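Local atomic coordinates of WbbZ protein (PDB entry 6X1L), a protein that is functionally uncharacterised but probably acts as a polysaccharide pyruvyl transferase, attaching pyruvyl groups to a saccharide. Residues A41-F46 with F204-S209; M150-D155 with A234-K239; P30-D35 with T225-V230. All coordinates share one frame; numbering follows the deposited sequence.

Contact 1: residues A41-F46 with F204-S209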
# COMPACT_ATOMS: atom_id res chain seq x y z
N ALA A 41 8.58 -5.46 -11.04
CA ALA A 41 9.76 -5.58 -11.89
C ALA A 41 9.55 -6.57 -13.03
O ALA A 41 10.09 -6.39 -14.12
CB ALA A 41 10.97 -6.00 -11.05
N THR A 42 8.77 -7.63 -12.79
CA THR A 42 8.47 -8.57 -13.87
C THR A 42 7.59 -7.91 -14.93
O THR A 42 7.79 -8.14 -16.13
CB THR A 42 7.80 -9.82 -13.30
OG1 THR A 42 8.64 -10.39 -12.29
CG2 THR A 42 7.59 -10.85 -14.40
N TYR A 43 6.63 -7.08 -14.51
CA TYR A 43 5.82 -6.37 -15.49
C TYR A 43 6.67 -5.37 -16.27
O TYR A 43 6.49 -5.20 -17.48
CB TYR A 43 4.64 -5.69 -14.80
CG TYR A 43 3.68 -6.68 -14.19
CD1 TYR A 43 3.21 -7.76 -14.92
CD2 TYR A 43 3.27 -6.56 -12.86
CE1 TYR A 43 2.34 -8.68 -14.37
CE2 TYR A 43 2.41 -7.48 -12.29
CZ TYR A 43 1.95 -8.54 -13.05
OH TYR A 43 1.09 -9.46 -12.49
N ASP A 44 7.60 -4.69 -15.59
CA ASP A 44 8.54 -3.82 -16.29
C ASP A 44 9.38 -4.61 -17.28
O ASP A 44 9.66 -4.14 -18.39
CB ASP A 44 9.45 -3.11 -15.28
CG ASP A 44 8.68 -2.18 -14.35
OD1 ASP A 44 7.47 -1.98 -14.58
OD2 ASP A 44 9.28 -1.64 -13.40
N PHE A 45 9.78 -5.82 -16.90
CA PHE A 45 10.60 -6.66 -17.78
C PHE A 45 9.83 -7.09 -19.02
O PHE A 45 10.37 -7.07 -20.13
CB PHE A 45 11.11 -7.87 -17.00
CG PHE A 45 11.78 -8.90 -17.85
CD1 PHE A 45 13.11 -8.77 -18.20
CD2 PHE A 45 11.09 -10.01 -18.30
CE1 PHE A 45 13.74 -9.72 -18.99
CE2 PHE A 45 11.71 -10.96 -19.09
CZ PHE A 45 13.03 -10.82 -19.43
N PHE A 46 8.56 -7.49 -18.85
CA PHE A 46 7.75 -7.88 -20.00
C PHE A 46 7.55 -6.71 -20.96
O PHE A 46 7.69 -6.87 -22.18
CB PHE A 46 6.39 -8.40 -19.53
CG PHE A 46 6.45 -9.74 -18.84
CD1 PHE A 46 7.50 -10.61 -19.09
CD2 PHE A 46 5.46 -10.12 -17.96
CE1 PHE A 46 7.55 -11.84 -18.46
CE2 PHE A 46 5.50 -11.35 -17.33
CZ PHE A 46 6.55 -12.21 -17.59
N PHE A 204 -1.27 -2.88 -11.58
CA PHE A 204 -1.41 -1.57 -10.95
C PHE A 204 -1.23 -1.68 -9.44
O PHE A 204 -0.47 -0.90 -8.84
CB PHE A 204 -2.76 -0.96 -11.30
CG PHE A 204 -2.87 -0.53 -12.73
CD1 PHE A 204 -2.52 0.76 -13.11
CD2 PHE A 204 -3.31 -1.41 -13.70
CE1 PHE A 204 -2.62 1.16 -14.42
CE2 PHE A 204 -3.41 -1.02 -15.02
CZ PHE A 204 -3.07 0.27 -15.39
N LEU A 205 -1.89 -2.65 -8.82
CA LEU A 205 -1.74 -2.87 -7.39
C LEU A 205 -0.29 -3.20 -7.03
O LEU A 205 0.22 -2.72 -6.01
CB LEU A 205 -2.69 -3.97 -6.93
CG LEU A 205 -2.70 -4.35 -5.45
CD1 LEU A 205 -2.74 -3.12 -4.56
CD2 LEU A 205 -3.90 -5.24 -5.17
N ALA A 206 0.39 -4.01 -7.86
CA ALA A 206 1.78 -4.32 -7.58
C ALA A 206 2.65 -3.07 -7.66
O ALA A 206 3.50 -2.83 -6.79
CB ALA A 206 2.31 -5.40 -8.54
N ARG A 207 2.47 -2.26 -8.71
CA ARG A 207 3.33 -1.10 -8.87
C ARG A 207 3.04 -0.03 -7.81
O ARG A 207 3.97 0.62 -7.31
CB ARG A 207 3.17 -0.52 -10.28
CG ARG A 207 3.89 -1.36 -11.35
CD ARG A 207 4.22 -0.52 -12.57
NE ARG A 207 4.90 -1.28 -13.62
CZ ARG A 207 4.28 -1.84 -14.65
NH1 ARG A 207 2.96 -1.72 -14.77
NH2 ARG A 207 4.96 -2.50 -15.57
N ASN A 208 1.77 0.15 -7.45
CA ASN A 208 1.46 1.19 -6.46
C ASN A 208 1.85 0.76 -5.05
O ASN A 208 2.31 1.59 -4.26
CB ASN A 208 -0.02 1.56 -6.55
CG ASN A 208 -0.32 2.40 -7.77
OD1 ASN A 208 0.47 3.27 -8.14
ND2 ASN A 208 -1.45 2.14 -8.40
N SER A 209 1.71 -0.53 -4.72
CA SER A 209 2.27 -1.02 -3.47
C SER A 209 3.77 -0.81 -3.42
O SER A 209 4.33 -0.47 -2.37
CB SER A 209 1.93 -2.50 -3.27
OG SER A 209 2.64 -3.02 -2.16
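Y43 is the first residue of A41-F46 to meet the other helix, and it does so at two places. Its CB lies over one face of the R207 guanidinium, 3.3 Å from NH2 of R207. The ring leans on toward A206, whose CB approaches its edge near the ring plane, 4.3 Å from CE2 of Y43. Beyond the ring, the phenol OH is hydrogen-bonded to the carbonyl of W200, which ties the far end to the chain just ahead of helix 203-218.

One residue on, D44 supplies the polar half. R207 reaches it side-on with an extended chain from CG to NE (chi3 -180°), and both NE and NH2 converge on the single oxygen OD1. NE of R207 uses the syn lone pair of D44 OD1 at 2.8 Å. NH2 of R207 meets D44 OD1 nearly head-on at 2.7 Å. The carboxylate and guanidinium are only 8° from coplanar. K158 adds a further salt bridge to OD1, Y159 OH and the backbone N of D155 hold OD2, and E47 pairs with R207 NH2, so the charges probably offset one another in a small network, which would restrict rotation of both groups.

The axes of the two short segments come no nearer than 10.3 Å, at 118° between directions, and long side chains span the gap. Helix 33-48 follows strand 23-27 of the six-stranded parallel sheet; helix 203-218 belongs to the beta-alpha-beta crossover from strand 167-172 to 220-225 of the other. Such packing between two parallel-sheet halves is consistent with the GT-B clan.

Contact 2: residues M150-D155 with A234-K239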
# COMPACT_ATOMS: atom_id res chain seq x y z
N MSE A 150 14.41 -10.60 -9.81
CA MSE A 150 13.72 -9.72 -10.76
C MSE A 150 13.75 -8.25 -10.34
O MSE A 150 13.82 -7.36 -11.20
CB MSE A 150 12.26 -10.16 -10.94
CG MSE A 150 12.07 -11.50 -11.64
SE MSE A 150 12.90 -11.58 -13.41
CE MSE A 150 11.86 -10.21 -14.33
N ALA A 151 13.72 -7.99 -9.03
CA ALA A 151 13.63 -6.61 -8.55
C ALA A 151 14.79 -5.75 -9.04
O ALA A 151 14.65 -4.52 -9.11
CB ALA A 151 13.56 -6.57 -7.03
N PHE A 152 15.93 -6.34 -9.39
CA PHE A 152 16.98 -5.52 -9.97
C PHE A 152 16.61 -5.00 -11.36
O PHE A 152 17.24 -4.06 -11.84
CB PHE A 152 18.30 -6.30 -9.99
CG PHE A 152 18.81 -6.63 -8.61
CD1 PHE A 152 19.56 -5.70 -7.90
CD2 PHE A 152 18.49 -7.83 -8.01
CE1 PHE A 152 20.01 -5.98 -6.62
CE2 PHE A 152 18.94 -8.13 -6.73
CZ PHE A 152 19.70 -7.20 -6.03
N TYR A 153 15.57 -5.57 -11.98
CA TYR A 153 15.04 -5.07 -13.25
C TYR A 153 14.04 -3.93 -13.07
O TYR A 153 13.49 -3.46 -14.07
CB TYR A 153 14.35 -6.19 -14.03
CG TYR A 153 15.28 -7.05 -14.86
CD1 TYR A 153 15.60 -6.69 -16.16
CD2 TYR A 153 15.82 -8.22 -14.34
CE1 TYR A 153 16.44 -7.48 -16.93
CE2 TYR A 153 16.66 -9.01 -15.10
CZ TYR A 153 16.97 -8.63 -16.39
OH TYR A 153 17.81 -9.41 -17.15
N LEU A 154 13.80 -3.48 -11.84
CA LEU A 154 12.77 -2.46 -11.60
C LEU A 154 13.13 -1.17 -12.32
O LEU A 154 14.23 -0.64 -12.17
CB LEU A 154 12.62 -2.22 -10.10
CG LEU A 154 11.42 -1.41 -9.62
CD1 LEU A 154 10.13 -2.20 -9.79
CD2 LEU A 154 11.62 -1.02 -8.16
N ASP A 155 12.18 -0.65 -13.10
CA ASP A 155 12.34 0.64 -13.79
C ASP A 155 12.13 1.75 -12.76
O ASP A 155 11.08 2.39 -12.69
CB ASP A 155 11.37 0.74 -14.96
CG ASP A 155 11.58 1.99 -15.78
OD1 ASP A 155 12.59 2.70 -15.55
OD2 ASP A 155 10.73 2.28 -16.66
N ALA A 234 16.13 -0.35 -0.98
CA ALA A 234 17.03 0.66 -0.42
C ALA A 234 18.38 0.67 -1.14
O ALA A 234 18.98 1.73 -1.30
CB ALA A 234 17.22 0.42 1.08
N SER A 235 18.85 -0.50 -1.58
CA SER A 235 20.10 -0.56 -2.34
C SER A 235 19.95 0.13 -3.69
O SER A 235 20.85 0.86 -4.12
CB SER A 235 20.54 -2.01 -2.53
OG SER A 235 20.89 -2.61 -1.30
N LEU A 236 18.83 -0.11 -4.38
CA LEU A 236 18.55 0.62 -5.61
C LEU A 236 18.50 2.12 -5.38
O LEU A 236 18.91 2.91 -6.25
CB LEU A 236 17.23 0.14 -6.22
CG LEU A 236 17.14 -1.33 -6.62
CD1 LEU A 236 15.78 -1.62 -7.25
CD2 LEU A 236 18.26 -1.68 -7.58
N LEU A 237 18.01 2.55 -4.21
CA LEU A 237 17.93 3.96 -3.88
C LEU A 237 19.28 4.55 -3.47
O LEU A 237 19.35 5.76 -3.20
CB LEU A 237 16.92 4.17 -2.75
CG LEU A 237 15.47 3.79 -3.07
CD1 LEU A 237 14.61 3.85 -1.82
CD2 LEU A 237 14.91 4.71 -4.15
N GLY A 238 20.34 3.75 -3.43
CA GLY A 238 21.63 4.26 -3.00
C GLY A 238 21.73 4.55 -1.53
O GLY A 238 22.60 5.33 -1.12
N LYS A 239 20.87 3.96 -0.71
CA LYS A 239 20.87 4.23 0.72
C LYS A 239 21.99 3.46 1.41
O LYS A 239 22.56 2.51 0.86
CB LYS A 239 19.53 3.85 1.35
CG LYS A 239 18.32 4.49 0.70
CD LYS A 239 18.34 5.99 0.88
CE LYS A 239 17.04 6.61 0.40
NZ LYS A 239 17.10 8.10 0.48
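L236, in the last turn of helix 228-236, pushes its isobutyl group against the turn formed by A151, F152 and L154, and most of the contact depends on this one side chain. With CD1 anti to CA (chi2 -178°), the leucine stretches straight out from its helix and divides its two methyls between different neighbours. The tight side lies at the buried A151 and L154. CD1 of L236 comes to 3.6 Å from the carbonyl O of A151, the closest approach here, and also packs beside L154, 4.3 Å from its CB. The same carbonyl O is already used within the 3-10 turn, where it accepts from the backbone N of L154 at 3.0 Å.

The other methyl faces the looser side. CD2 of L236 rests obliquely against the partly exposed F152 ring, 4.2 Å from CD1 of F152, and the CA atoms of F152 and L236 remain 7.7 Å apart. Past L236 the chain leaves the helix through a Schellman motif at the solvent-exposed G238, turning away toward strand 240-243. On the opposite segment, D155 is exposed as well.

The chemistry is therefore that of dispersion and shape fit: methyls against an aromatic ring, an aliphatic CB and a carbonyl. No polar bond joins the two segments, and the A151 carbonyl has its hydrogen bond in its own 3-10 turn.

Contact 3: residues P30-D35 with T225-V230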
# COMPACT_ATOMS: atom_id res chain seq x y z
N PRO A 30 2.39 -15.21 -5.02
CA PRO A 30 1.72 -14.55 -3.90
C PRO A 30 2.67 -14.36 -2.72
O PRO A 30 3.69 -15.04 -2.59
CB PRO A 30 0.59 -15.52 -3.53
CG PRO A 30 0.50 -16.49 -4.67
CD PRO A 30 1.87 -16.57 -5.25
N GLY A 31 2.32 -13.41 -1.87
CA GLY A 31 3.11 -13.15 -0.69
C GLY A 31 2.95 -11.71 -0.23
O GLY A 31 1.95 -11.07 -0.53
N ASN A 32 3.95 -11.23 0.50
CA ASN A 32 3.90 -9.91 1.09
C ASN A 32 4.29 -8.86 0.05
O ASN A 32 4.41 -9.15 -1.14
CB ASN A 32 4.76 -9.85 2.36
CG ASN A 32 6.23 -10.15 2.10
OD1 ASN A 32 6.80 -9.76 1.08
ND2 ASN A 32 6.85 -10.84 3.04
N ALA A 33 4.48 -7.62 0.50
CA ALA A 33 4.77 -6.53 -0.42
C ALA A 33 6.13 -6.67 -1.09
O ALA A 33 6.35 -6.08 -2.15
CB ALA A 33 4.69 -5.19 0.32
N GLY A 34 7.05 -7.43 -0.49
CA GLY A 34 8.26 -7.81 -1.20
C GLY A 34 7.95 -8.56 -2.48
O GLY A 34 8.55 -8.31 -3.53
N ASP A 35 6.98 -9.47 -2.42
CA ASP A 35 6.56 -10.19 -3.62
C ASP A 35 5.84 -9.29 -4.61
O ASP A 35 5.83 -9.61 -5.81
CB ASP A 35 5.68 -11.37 -3.21
CG ASP A 35 6.48 -12.46 -2.53
OD1 ASP A 35 7.35 -13.05 -3.20
OD2 ASP A 35 6.26 -12.71 -1.33
N THR A 225 17.37 -3.65 8.09
CA THR A 225 16.31 -4.60 7.76
C THR A 225 16.83 -6.02 7.69
O THR A 225 18.02 -6.26 7.46
CB THR A 225 15.64 -4.22 6.43
OG1 THR A 225 14.53 -5.10 6.19
CG2 THR A 225 16.62 -4.32 5.27
N ASP A 226 15.92 -6.97 7.93
CA ASP A 226 16.09 -8.38 7.60
C ASP A 226 15.11 -8.82 6.53
O ASP A 226 14.83 -10.02 6.39
CB ASP A 226 15.94 -9.25 8.86
CG ASP A 226 14.53 -9.19 9.46
OD1 ASP A 226 13.66 -8.49 8.91
OD2 ASP A 226 14.29 -9.86 10.49
N ARG A 227 14.56 -7.87 5.78
CA ARG A 227 13.59 -8.12 4.73
C ARG A 227 14.28 -7.92 3.39
O ARG A 227 14.73 -6.81 3.07
CB ARG A 227 12.39 -7.17 4.85
CG ARG A 227 11.49 -7.42 6.04
CD ARG A 227 10.70 -8.70 5.86
NE ARG A 227 9.50 -8.72 6.69
CZ ARG A 227 8.66 -9.75 6.76
NH1 ARG A 227 8.89 -10.84 6.05
NH2 ARG A 227 7.59 -9.68 7.55
N LEU A 228 14.36 -9.00 2.60
CA LEU A 228 15.18 -9.00 1.39
C LEU A 228 14.86 -7.82 0.48
O LEU A 228 15.75 -7.05 0.09
CB LEU A 228 15.00 -10.31 0.64
CG LEU A 228 15.79 -10.42 -0.67
CD1 LEU A 228 17.28 -10.25 -0.40
CD2 LEU A 228 15.50 -11.76 -1.34
N HIS A 229 13.58 -7.64 0.14
CA HIS A 229 13.26 -6.65 -0.87
C HIS A 229 13.20 -5.23 -0.32
O HIS A 229 13.29 -4.29 -1.10
CB HIS A 229 11.98 -7.05 -1.59
CG HIS A 229 12.18 -8.19 -2.53
ND1 HIS A 229 12.10 -9.51 -2.13
CD2 HIS A 229 12.55 -8.21 -3.83
CE1 HIS A 229 12.37 -10.29 -3.15
NE2 HIS A 229 12.65 -9.53 -4.20
N VAL A 230 13.10 -5.06 1.00
CA VAL A 230 13.43 -3.77 1.58
C VAL A 230 14.91 -3.46 1.35
O VAL A 230 15.27 -2.37 0.91
CB VAL A 230 13.09 -3.75 3.08
CG1 VAL A 230 13.60 -2.46 3.72
CG2 VAL A 230 11.59 -3.90 3.29
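Packing comes first, between G34 and H229, where the two segments run so close that their CA atoms are 5.1 Å apart. H229 CB sits 3.8 Å from G34 CA, an approach made possible because the glycine carries no side chain toward the histidine. The carbonyl O of G34 lies over one face of the imidazole, offset toward its rim, with CG of H229 at 3.8 Å. This is face contact rather than bonding; the ring's NE2 is instead hydrogen-bonded to the carboxylate of D149, which helps to fix its rotation.

A second kind of contact is polar but unbonded. ND2 of N32 stands 3.6 Å from NH1 of R227, with the amide and guanidinium planes 81° apart, nearly perpendicular. Both are donor groups, and the arginine finds its stronger partner in D190, with which NH2 forms a salt bridge.

Hydrogen bonds inside each segment shape the two helix starts. N32 and D35 make a capping box: G34 N donates weakly to OD1 of N32 at 2.8 Å, and N32 N donates weakly to OD2 of D35. The asparagine amide is swung between its own backbone N and carbonyl carbon (chi1 60°), which brings OD1 back over the first turn. On the other side, R227 N donates to OG1 of T225 at 2.8 Å, an ST turn leading into R227 at the N-cap.

Two helix starts thus bring partial positive charge together, probably offset by the carboxylates of D35, D149 and D190. The segments meet by packing, while their polar groups find hydrogen bonds within their own segment or beyond the contact.

How the contacts relate
Two helices recur: helix 33-48 contributes its start to contact 3 and its second half to contact 1, and helix 228-236 gives its start to contact 3 and its end to contact 2. The loop of contact 2 also touches both of these helices, with M150 against A41, T42 and F45, and A151 CB against H229. The three centres lie only 13 to 14 Å from one another. Contact 1 is the most buried and the one bridged by charge; contact 2, partly buried, is apolar; contact 3, also partly buried, joins close backbone packing to polar groups whose bonds lie within their own segment or outside the contact. Helix 203-218 of contact 1 additionally packs against the second subunit.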